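Local coordinates for dihydropteridine reductase (Caenorhabditis elegans, PDB 1OOE), which probably reduces quinonoid dihydrobiopterin to tetrahydrobiopterin with NADH or NADPH, working as a homodimer of the short-chain dehydrogenase/reductase family, at residues 76-84 with 100-111; 119-130 with 164-174. All blocks are in the same frame, centred on the assembly; numbering follows the deposited sequence.

Interaction 1. Residues 76-84 with 100-111; sequences VFCVAGGWA and MIKQSVWSSAIA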
loop_
_atom_site.group_PDB
_atom_site.type_symbol
_atom_site.label_atom_id
_atom_site.label_comp_id
_atom_site.label_asym_id
_atom_site.label_seq_id
_atom_site.Cartn_x
_atom_site.Cartn_y
_atom_site.Cartn_z
ATOM N N VAL A 76 -18.294 6.161 10.734
ATOM C CA VAL A 76 -17.839 4.830 10.340
ATOM C C VAL A 76 -16.452 4.748 10.977
ATOM O O VAL A 76 -15.576 5.549 10.660
ATOM C CB VAL A 76 -17.718 4.702 8.797
ATOM C CG1 VAL A 76 -17.126 3.343 8.425
ATOM C CG2 VAL A 76 -19.093 4.860 8.154
ATOM N N PHE A 77 -16.271 3.806 11.896
ATOM C CA PHE A 77 -14.994 3.657 12.588
ATOM C C PHE A 77 -14.372 2.310 12.249
ATOM O O PHE A 77 -14.932 1.269 12.579
ATOM C CB PHE A 77 -15.204 3.760 14.103
ATOM C CG PHE A 77 -16.090 4.908 14.526
ATOM C CD1 PHE A 77 -15.911 6.185 13.997
ATOM C CD2 PHE A 77 -17.094 4.707 15.469
ATOM C CE1 PHE A 77 -16.721 7.247 14.403
ATOM C CE2 PHE A 77 -17.909 5.762 15.884
ATOM C CZ PHE A 77 -17.723 7.033 15.350
ATOM N N CYS A 78 -13.213 2.335 11.596
ATOM C CA CYS A 78 -12.535 1.104 11.201
ATOM C C CYS A 78 -11.285 0.845 12.033
ATOM O O CYS A 78 -10.302 1.579 11.930
ATOM C CB CYS A 78 -12.157 1.171 9.720
ATOM S SG CYS A 78 -11.489 -0.374 9.053
ATOM N N VAL A 79 -11.331 -0.205 12.849
ATOM C CA VAL A 79 -10.209 -0.571 13.710
ATOM C C VAL A 79 -9.826 -2.042 13.549
ATOM O O VAL A 79 -9.191 -2.631 14.430
ATOM C CB VAL A 79 -10.548 -0.298 15.197
ATOM C CG1 VAL A 79 -10.683 1.202 15.425
ATOM C CG2 VAL A 79 -11.845 -1.014 15.586
ATOM N N ALA A 80 -10.190 -2.624 12.411
ATOM C CA ALA A 80 -9.902 -4.032 12.137
ATOM C C ALA A 80 -8.447 -4.304 11.756
ATOM O O ALA A 80 -7.732 -3.409 11.310
ATOM C CB ALA A 80 -10.821 -4.532 11.032
ATOM N N GLY A 81 -8.012 -5.548 11.938
ATOM C CA GLY A 81 -6.654 -5.907 11.563
ATOM C C GLY A 81 -5.699 -6.315 12.667
ATOM O O GLY A 81 -5.802 -5.851 13.802
ATOM N N GLY A 82 -4.752 -7.181 12.311
ATOM C CA GLY A 82 -3.760 -7.661 13.259
ATOM C C GLY A 82 -2.343 -7.387 12.781
ATOM O O GLY A 82 -2.114 -6.446 12.023
ATOM N N TRP A 83 -1.391 -8.211 13.212
ATOM C CA TRP A 83 0.008 -8.026 12.827
ATOM C C TRP A 83 0.733 -9.316 12.441
ATOM O O TRP A 83 0.414 -10.401 12.926
ATOM C CB TRP A 83 0.775 -7.366 13.978
ATOM C CG TRP A 83 2.216 -7.025 13.669
ATOM C CD1 TRP A 83 2.683 -5.859 13.130
ATOM C CD2 TRP A 83 3.373 -7.835 13.931
ATOM N NE1 TRP A 83 4.055 -5.886 13.050
ATOM C CE2 TRP A 83 4.504 -7.087 13.536
ATOM C CE3 TRP A 83 3.564 -9.118 14.467
ATOM C CZ2 TRP A 83 5.812 -7.578 13.660
ATOM C CZ3 TRP A 83 4.869 -9.606 14.591
ATOM C CH2 TRP A 83 5.972 -8.834 14.190
ATOM N N ALA A 84 1.720 -9.160 11.563
ATOM C CA ALA A 84 2.588 -10.237 11.083
ATOM C C ALA A 84 3.813 -9.493 10.558
ATOM O O ALA A 84 3.677 -8.550 9.782
ATOM C CB ALA A 84 1.912 -11.029 9.959
ATOM N N MET A 100 -1.226 -8.885 5.648
ATOM C CA MET A 100 -1.325 -7.494 6.078
ATOM C C MET A 100 -2.158 -6.624 5.139
ATOM O O MET A 100 -2.841 -5.705 5.589
ATOM C CB MET A 100 0.072 -6.902 6.283
ATOM C CG MET A 100 0.797 -7.501 7.485
ATOM S SD MET A 100 -0.142 -7.340 9.040
ATOM C CE MET A 100 -1.058 -8.902 9.088
ATOM N N ILE A 101 -2.106 -6.900 3.841
ATOM C CA ILE A 101 -2.918 -6.132 2.900
ATOM C C ILE A 101 -4.376 -6.494 3.187
ATOM O O ILE A 101 -5.241 -5.618 3.299
ATOM C CB ILE A 101 -2.597 -6.494 1.430
ATOM C CG1 ILE A 101 -1.194 -5.999 1.053
ATOM C CG2 ILE A 101 -3.662 -5.907 0.498
ATOM C CD1 ILE A 101 -1.053 -4.491 0.936
ATOM N N LYS A 102 -4.637 -7.791 3.317
ATOM C CA LYS A 102 -5.986 -8.285 3.584
ATOM C C LYS A 102 -6.576 -7.770 4.892
ATOM O O LYS A 102 -7.780 -7.522 4.984
ATOM C CB LYS A 102 -5.993 -9.820 3.586
ATOM C CG LYS A 102 -5.830 -10.428 2.201
ATOM C CD LYS A 102 -5.570 -11.931 2.250
ATOM C CE LYS A 102 -5.609 -12.522 0.850
ATOM N NZ LYS A 102 -5.088 -13.923 0.803
ATOM N N GLN A 103 -5.730 -7.593 5.902
ATOM C CA GLN A 103 -6.197 -7.130 7.202
ATOM C C GLN A 103 -6.372 -5.618 7.357
ATOM O O GLN A 103 -7.357 -5.171 7.943
ATOM C CB GLN A 103 -5.270 -7.660 8.298
ATOM C CG GLN A 103 -5.475 -9.140 8.596
ATOM C CD GLN A 103 -4.455 -9.690 9.572
ATOM O OE1 GLN A 103 -4.106 -9.041 10.555
ATOM N NE2 GLN A 103 -3.981 -10.904 9.310
ATOM N N SER A 104 -5.430 -4.835 6.836
ATOM C CA SER A 104 -5.495 -3.377 6.951
ATOM C C SER A 104 -6.037 -2.634 5.729
ATOM O O SER A 104 -6.839 -1.709 5.868
ATOM C CB SER A 104 -4.112 -2.810 7.288
ATOM O OG SER A 104 -3.739 -3.119 8.620
ATOM N N VAL A 105 -5.594 -3.027 4.540
ATOM C CA VAL A 105 -6.026 -2.353 3.321
ATOM C C VAL A 105 -7.435 -2.724 2.864
ATOM O O VAL A 105 -8.219 -1.847 2.509
ATOM C CB VAL A 105 -5.026 -2.605 2.167
ATOM C CG1 VAL A 105 -5.503 -1.916 0.895
ATOM C CG2 VAL A 105 -3.650 -2.076 2.557
ATOM N N TRP A 106 -7.765 -4.009 2.867
ATOM C CA TRP A 106 -9.102 -4.425 2.440
ATOM C C TRP A 106 -10.187 -3.762 3.293
ATOM O O TRP A 106 -11.146 -3.194 2.763
ATOM C CB TRP A 106 -9.249 -5.946 2.538
ATOM C CG TRP A 106 -8.547 -6.735 1.457
ATOM C CD1 TRP A 106 -7.467 -6.346 0.716
ATOM C CD2 TRP A 106 -8.852 -8.075 1.049
ATOM N NE1 TRP A 106 -7.079 -7.365 -0.128
ATOM C CE2 TRP A 106 -7.914 -8.437 0.057
ATOM C CE3 TRP A 106 -9.828 -9.007 1.429
ATOM C CZ2 TRP A 106 -7.923 -9.697 -0.562
ATOM C CZ3 TRP A 106 -9.836 -10.261 0.813
ATOM C CH2 TRP A 106 -8.887 -10.589 -0.170
ATOM N N SER A 107 -10.030 -3.838 4.611
ATOM C CA SER A 107 -10.999 -3.262 5.540
ATOM C C SER A 107 -11.110 -1.747 5.429
ATOM O O SER A 107 -12.216 -1.203 5.356
ATOM C CB SER A 107 -10.644 -3.656 6.979
ATOM O OG SER A 107 -9.321 -3.262 7.311
ATOM N N SER A 108 -9.971 -1.062 5.410
ATOM C CA SER A 108 -9.976 0.393 5.304
ATOM C C SER A 108 -10.689 0.847 4.044
ATOM O O SER A 108 -11.444 1.810 4.070
ATOM C CB SER A 108 -8.546 0.940 5.291
ATOM O OG SER A 108 -7.903 0.709 6.527
ATOM N N ALA A 109 -10.440 0.153 2.939
ATOM C CA ALA A 109 -11.060 0.510 1.669
ATOM C C ALA A 109 -12.565 0.269 1.678
ATOM O O ALA A 109 -13.325 1.082 1.159
ATOM C CB ALA A 109 -10.418 -0.270 0.539
ATOM N N ILE A 110 -12.998 -0.853 2.245
ATOM C CA ILE A 110 -14.427 -1.148 2.301
ATOM C C ILE A 110 -15.107 -0.169 3.259
ATOM O O ILE A 110 -16.240 0.257 3.025
ATOM C CB ILE A 110 -14.682 -2.617 2.728
ATOM C CG1 ILE A 110 -14.168 -3.554 1.629
ATOM C CG2 ILE A 110 -16.176 -2.853 2.959
ATOM C CD1 ILE A 110 -14.296 -5.029 1.943
ATOM N N ALA A 111 -14.413 0.213 4.330
ATOM C CA ALA A 111 -14.985 1.179 5.265
ATOM C C ALA A 111 -15.201 2.498 4.515
ATOM O O ALA A 111 -16.229 3.165 4.684
ATOM C CB ALA A 111 -14.044 1.392 6.460
HETATM O O HOH W 1 -8.564 1.367 9.087
HETATM O O HOH W 2 -8.164 -1.611 9.300
HETATM O O HOH W 3 -4.946 -3.285 10.924
HETATM O O HOH W 4 -2.891 -5.695 9.235
#

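Interaction 2. Residues 119-130 with 164-174; sequences LKPGGLLQLTGA and LPDNSAVLTIM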
loop_
_atom_site.group_PDB
_atom_site.type_symbol
_atom_site.label_atom_id
_atom_site.label_comp_id
_atom_site.label_asym_id
_atom_site.label_seq_id
_atom_site.Cartn_x
_atom_site.Cartn_y
_atom_site.Cartn_z
ATOM N N LEU A 119 -22.519 7.606 4.868
ATOM C CA LEU A 119 -22.183 8.659 5.825
ATOM C C LEU A 119 -22.931 9.968 5.564
ATOM O O LEU A 119 -22.978 10.450 4.433
ATOM C CB LEU A 119 -20.673 8.914 5.810
ATOM C CG LEU A 119 -20.072 9.807 6.901
ATOM C CD1 LEU A 119 -20.193 9.145 8.279
ATOM C CD2 LEU A 119 -18.605 10.056 6.573
ATOM N N LYS A 120 -23.518 10.533 6.615
ATOM C CA LYS A 120 -24.254 11.793 6.495
ATOM C C LYS A 120 -23.294 12.931 6.173
ATOM O O LYS A 120 -22.103 12.869 6.500
ATOM C CB LYS A 120 -24.967 12.128 7.809
ATOM C CG LYS A 120 -23.975 12.410 8.949
ATOM C CD LYS A 120 -24.564 13.277 10.055
ATOM C CE LYS A 120 -23.609 13.409 11.232
ATOM N NZ LYS A 120 -24.217 14.182 12.349
ATOM N N PRO A 121 -23.788 13.983 5.500
ATOM C CA PRO A 121 -22.884 15.092 5.198
ATOM C C PRO A 121 -22.401 15.626 6.544
ATOM O O PRO A 121 -23.184 15.727 7.492
ATOM C CB PRO A 121 -23.790 16.076 4.466
ATOM C CG PRO A 121 -24.707 15.155 3.717
ATOM C CD PRO A 121 -25.066 14.137 4.780
ATOM N N GLY A 122 -21.115 15.940 6.635
ATOM C CA GLY A 122 -20.569 16.437 7.886
ATOM C C GLY A 122 -20.200 15.327 8.859
ATOM O O GLY A 122 -19.750 15.599 9.969
ATOM N N GLY A 123 -20.388 14.075 8.448
ATOM C CA GLY A 123 -20.070 12.954 9.319
ATOM C C GLY A 123 -18.587 12.666 9.437
ATOM O O GLY A 123 -17.770 13.361 8.840
ATOM N N LEU A 124 -18.243 11.628 10.197
ATOM C CA LEU A 124 -16.848 11.258 10.418
ATOM C C LEU A 124 -16.477 9.839 10.001
ATOM O O LEU A 124 -17.186 8.887 10.315
ATOM C CB LEU A 124 -16.504 11.416 11.905
ATOM C CG LEU A 124 -15.154 10.868 12.378
ATOM C CD1 LEU A 124 -14.032 11.708 11.803
ATOM C CD2 LEU A 124 -15.096 10.870 13.904
ATOM N N LEU A 125 -15.364 9.715 9.279
ATOM C CA LEU A 125 -14.832 8.409 8.899
ATOM C C LEU A 125 -13.488 8.334 9.621
ATOM O O LEU A 125 -12.653 9.231 9.476
ATOM C CB LEU A 125 -14.593 8.290 7.389
ATOM C CG LEU A 125 -13.701 7.102 6.976
ATOM C CD1 LEU A 125 -14.411 5.781 7.268
ATOM C CD2 LEU A 125 -13.356 7.202 5.493
ATOM N N GLN A 126 -13.293 7.296 10.423
ATOM C CA GLN A 126 -12.028 7.128 11.135
ATOM C C GLN A 126 -11.374 5.827 10.699
ATOM O O GLN A 126 -12.028 4.787 10.612
ATOM C CB GLN A 126 -12.261 7.134 12.649
ATOM C CG GLN A 126 -11.060 6.690 13.482
ATOM C CD GLN A 126 -11.107 5.210 13.808
ATOM O OE1 GLN A 126 -12.150 4.694 14.212
ATOM N NE2 GLN A 126 -9.976 4.519 13.648
ATOM N N LEU A 127 -10.082 5.905 10.399
ATOM C CA LEU A 127 -9.315 4.742 9.972
ATOM C C LEU A 127 -8.160 4.550 10.944
ATOM O O LEU A 127 -7.842 5.439 11.739
ATOM C CB LEU A 127 -8.758 4.945 8.558
ATOM C CG LEU A 127 -9.755 5.246 7.435
ATOM C CD1 LEU A 127 -8.992 5.467 6.140
ATOM C CD2 LEU A 127 -10.754 4.098 7.288
ATOM N N THR A 128 -7.522 3.392 10.870
ATOM C CA THR A 128 -6.406 3.110 11.755
ATOM C C THR A 128 -5.123 2.938 10.959
ATOM O O THR A 128 -5.025 2.050 10.116
ATOM C CB THR A 128 -6.679 1.848 12.585
ATOM O OG1 THR A 128 -7.882 2.032 13.347
ATOM C CG2 THR A 128 -5.525 1.586 13.548
ATOM N N GLY A 129 -4.149 3.802 11.227
ATOM C CA GLY A 129 -2.877 3.732 10.530
ATOM C C GLY A 129 -1.848 3.023 11.390
ATOM O O GLY A 129 -2.177 2.065 12.080
ATOM N N ALA A 130 -0.604 3.497 11.350
ATOM C CA ALA A 130 0.461 2.901 12.153
ATOM C C ALA A 130 1.635 3.867 12.300
ATOM O O ALA A 130 2.259 4.259 11.315
ATOM C CB ALA A 130 0.930 1.598 11.511
ATOM N N LEU A 164 -16.348 11.189 -0.706
ATOM C CA LEU A 164 -16.924 11.377 0.622
ATOM C C LEU A 164 -17.926 12.522 0.556
ATOM O O LEU A 164 -17.789 13.427 -0.265
ATOM C CB LEU A 164 -15.835 11.687 1.655
ATOM C CG LEU A 164 -14.904 10.518 2.000
ATOM C CD1 LEU A 164 -13.958 10.934 3.114
ATOM C CD2 LEU A 164 -15.728 9.304 2.422
ATOM N N PRO A 165 -18.949 12.496 1.420
ATOM C CA PRO A 165 -19.956 13.562 1.411
ATOM C C PRO A 165 -19.430 14.929 1.830
ATOM O O PRO A 165 -18.397 15.041 2.490
ATOM C CB PRO A 165 -21.032 13.024 2.355
ATOM C CG PRO A 165 -20.250 12.220 3.335
ATOM C CD PRO A 165 -19.254 11.492 2.455
ATOM N N ASP A 166 -20.154 15.971 1.434
ATOM C CA ASP A 166 -19.764 17.337 1.756
ATOM C C ASP A 166 -19.620 17.584 3.247
ATOM O O ASP A 166 -20.400 17.074 4.056
ATOM C CB ASP A 166 -20.787 18.330 1.198
ATOM C CG ASP A 166 -20.863 18.305 -0.312
ATOM O OD1 ASP A 166 -19.799 18.356 -0.962
ATOM O OD2 ASP A 166 -21.992 18.244 -0.848
ATOM N N ASN A 167 -18.608 18.371 3.600
ATOM C CA ASN A 167 -18.357 18.747 4.984
ATOM C C ASN A 167 -17.919 17.609 5.900
ATOM O O ASN A 167 -17.778 17.809 7.106
ATOM C CB ASN A 167 -19.608 19.419 5.558
ATOM C CG ASN A 167 -20.010 20.664 4.781
ATOM O OD1 ASN A 167 -21.189 21.017 4.720
ATOM N ND2 ASN A 167 -19.029 21.339 4.195
ATOM N N SER A 168 -17.704 16.420 5.344
ATOM C CA SER A 168 -17.271 15.292 6.167
ATOM C C SER A 168 -15.762 15.335 6.369
ATOM O O SER A 168 -15.051 16.073 5.686
ATOM C CB SER A 168 -17.661 13.961 5.515
ATOM O OG SER A 168 -16.990 13.774 4.281
ATOM N N ALA A 169 -15.275 14.537 7.312
ATOM C CA ALA A 169 -13.844 14.493 7.585
ATOM C C ALA A 169 -13.384 13.060 7.759
ATOM O O ALA A 169 -14.161 12.195 8.165
ATOM C CB ALA A 169 -13.525 15.288 8.851
ATOM N N VAL A 170 -12.121 12.814 7.425
ATOM C CA VAL A 170 -11.518 11.501 7.612
ATOM C C VAL A 170 -10.346 11.735 8.567
ATOM O O VAL A 170 -9.560 12.671 8.380
ATOM C CB VAL A 170 -11.017 10.881 6.274
ATOM C CG1 VAL A 170 -10.031 11.810 5.590
ATOM C CG2 VAL A 170 -10.380 9.529 6.540
ATOM N N LEU A 171 -10.268 10.922 9.618
ATOM C CA LEU A 171 -9.198 11.032 10.610
ATOM C C LEU A 171 -8.586 9.648 10.789
ATOM O O LEU A 171 -9.306 8.656 10.888
ATOM C CB LEU A 171 -9.751 11.544 11.948
ATOM C CG LEU A 171 -10.366 12.949 11.937
ATOM C CD1 LEU A 171 -10.870 13.296 13.332
ATOM C CD2 LEU A 171 -9.331 13.969 11.466
ATOM N N THR A 172 -7.257 9.580 10.828
ATOM C CA THR A 172 -6.564 8.299 10.960
ATOM C C THR A 172 -5.696 8.289 12.221
ATOM O O THR A 172 -4.778 9.093 12.355
ATOM C CB THR A 172 -5.714 8.039 9.692
ATOM O OG1 THR A 172 -6.591 7.850 8.571
ATOM C CG2 THR A 172 -4.848 6.799 9.851
ATOM N N ILE A 173 -6.003 7.383 13.149
ATOM C CA ILE A 173 -5.267 7.313 14.411
ATOM C C ILE A 173 -4.036 6.411 14.384
ATOM O O ILE A 173 -4.009 5.396 13.694
ATOM C CB ILE A 173 -6.185 6.857 15.572
ATOM C CG1 ILE A 173 -6.692 5.433 15.332
ATOM C CG2 ILE A 173 -7.371 7.811 15.699
ATOM C CD1 ILE A 173 -7.513 4.872 16.486
ATOM N N MET A 174 -3.019 6.796 15.153
ATOM C CA MET A 174 -1.774 6.034 15.238
ATOM C C MET A 174 -1.289 5.961 16.687
ATOM O O MET A 174 -0.347 6.654 17.080
ATOM C CB MET A 174 -0.689 6.676 14.360
ATOM C CG MET A 174 -1.089 6.879 12.896
ATOM S SD MET A 174 0.253 7.493 11.844
ATOM C CE MET A 174 0.614 9.091 12.636
#

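Interaction 1. Residues 76-84 with 100-111
Gln103 reaches Gly82 by a simple route: its CG lies anti to the carbonyl carbon (chi1 -75°), and the chain runs extended beyond it, carrying the amide oxygen to the backbone. OE1 accepts from Gly82 N at 2.6 Å, with the donor in the carbonyl plane but the N-H bent to 134°. This is the one direct hydrogen bond between the segments. Met100 instead folds back at chi2 and chi3, which lays its SD 3.6 Å from Ala84 N and its methyl CE against Ala84 CB.

Towards the strand the contact turns apolar. Strand 76-78 runs antiparallel to helix 100-111, at 177°, their axes 8.9 Å apart. Ala111 CB sits 3.8 Å from Cys78 CB, Val76 CG1 packs beside it, and Cys78 SG lies over the Ser107 carbonyl.

Between these zones Ser104 and Ser107 serve the loop through water. Two waters donate to Ala80 O, one also donating to Ser107 OG at 2.8 Å and the other paired with Ser104 OG. A further water joins Ser104 OG to Gly82 O. At the end of the strand, a water donating to Ser108 OG makes a weak bond to Cys78 O. Ser107 OG itself donates to Gln103 O at 2.8 Å, one helical turn back. At Gly81 a CB would crowd both the preceding carbonyl and Gln103 O.

With an alanine at Gln103, Gly82 N would probably lose this acceptor and the glycine-rich loop would be freer to shift.

The segment leaving the strand, with its Ala-Gly pair, probably corresponds to the NNAG region of classical short-chain dehydrogenases. Its chemistry grades from an apolar strand-helix seam to a loop held by one amide and a row of waters, which implies that the carbonyls of Ala80 and Gly82 are met by waters that the helix serines probably help to hold.

Interaction 2. Residues 119-130 with 164-174
The flat amide of Gln126 turns its nitrogen end towards Ile173: NE2 lies 3.8 Å from Ile173 CD1, and the two side chains cross obliquely. The sharp bend at chi2 (-94°) also lets NE2 donate a weak bond to Leu127 O. At the other end of the contact the Pro165 ring presents CG to two carbonyls, Leu119 O at 3.4 Å and Lys120 O.

Strands 123-128 and 169-174 are parallel neighbours, and the ladder alternates regularly: Leu125 N donates to Ala169 O, Leu171 N to Leu125 O at 2.9 Å, and so on to Gly129 N with Ile173 O. Two type II turns, Lys120 to Gly123 and Pro165 to Ser168, lead into the ladder side by side; in the second, Pro165 O takes the backbone N-H of Ser168 and also its OG, at 2.6 Å.

On one sheet face Leu124 CD1 meets Leu171 CD1 at 3.9 Å, the chains crossing near a right angle. On the other, Leu125 and Val170 lie alongside each other, and Thr172 OG1, bonded to Thr154, rests against Leu127 CB.

Strand 73-78 flanks 123-128 on its other edge. Helix 198-210 covers the Leu124, Gln126 and Leu171 face, while helix 141-158 backs Val170 and Thr172. From that helix Lys147, spaced from Tyr143 as in the family's YxxxK motif, bonds the carbonyls of Thr128 and Gly129.

Interactions 1 and 2 illustrate how a Rossmann-type short-chain dehydrogenase is assembled around one largely parallel sheet. Their centres lie 15 Å apart, and they come in series: interaction 1 is complete before interaction 2 begins, helix 93-118 passing directly into strand 119-120. One contact sets a helix against strand 73-78; the other zips the next two strands, 123-128 and 169-175, side by side. The contacts thus use adjacent strands of the same sheet, joined at their C-terminal ends, where Cys78 O and Thr128 OG1 are 2.8 Å apart, a probable hydrogen bond. Helix covering and strand pairing together build the core of the probable nucleotide-binding fold.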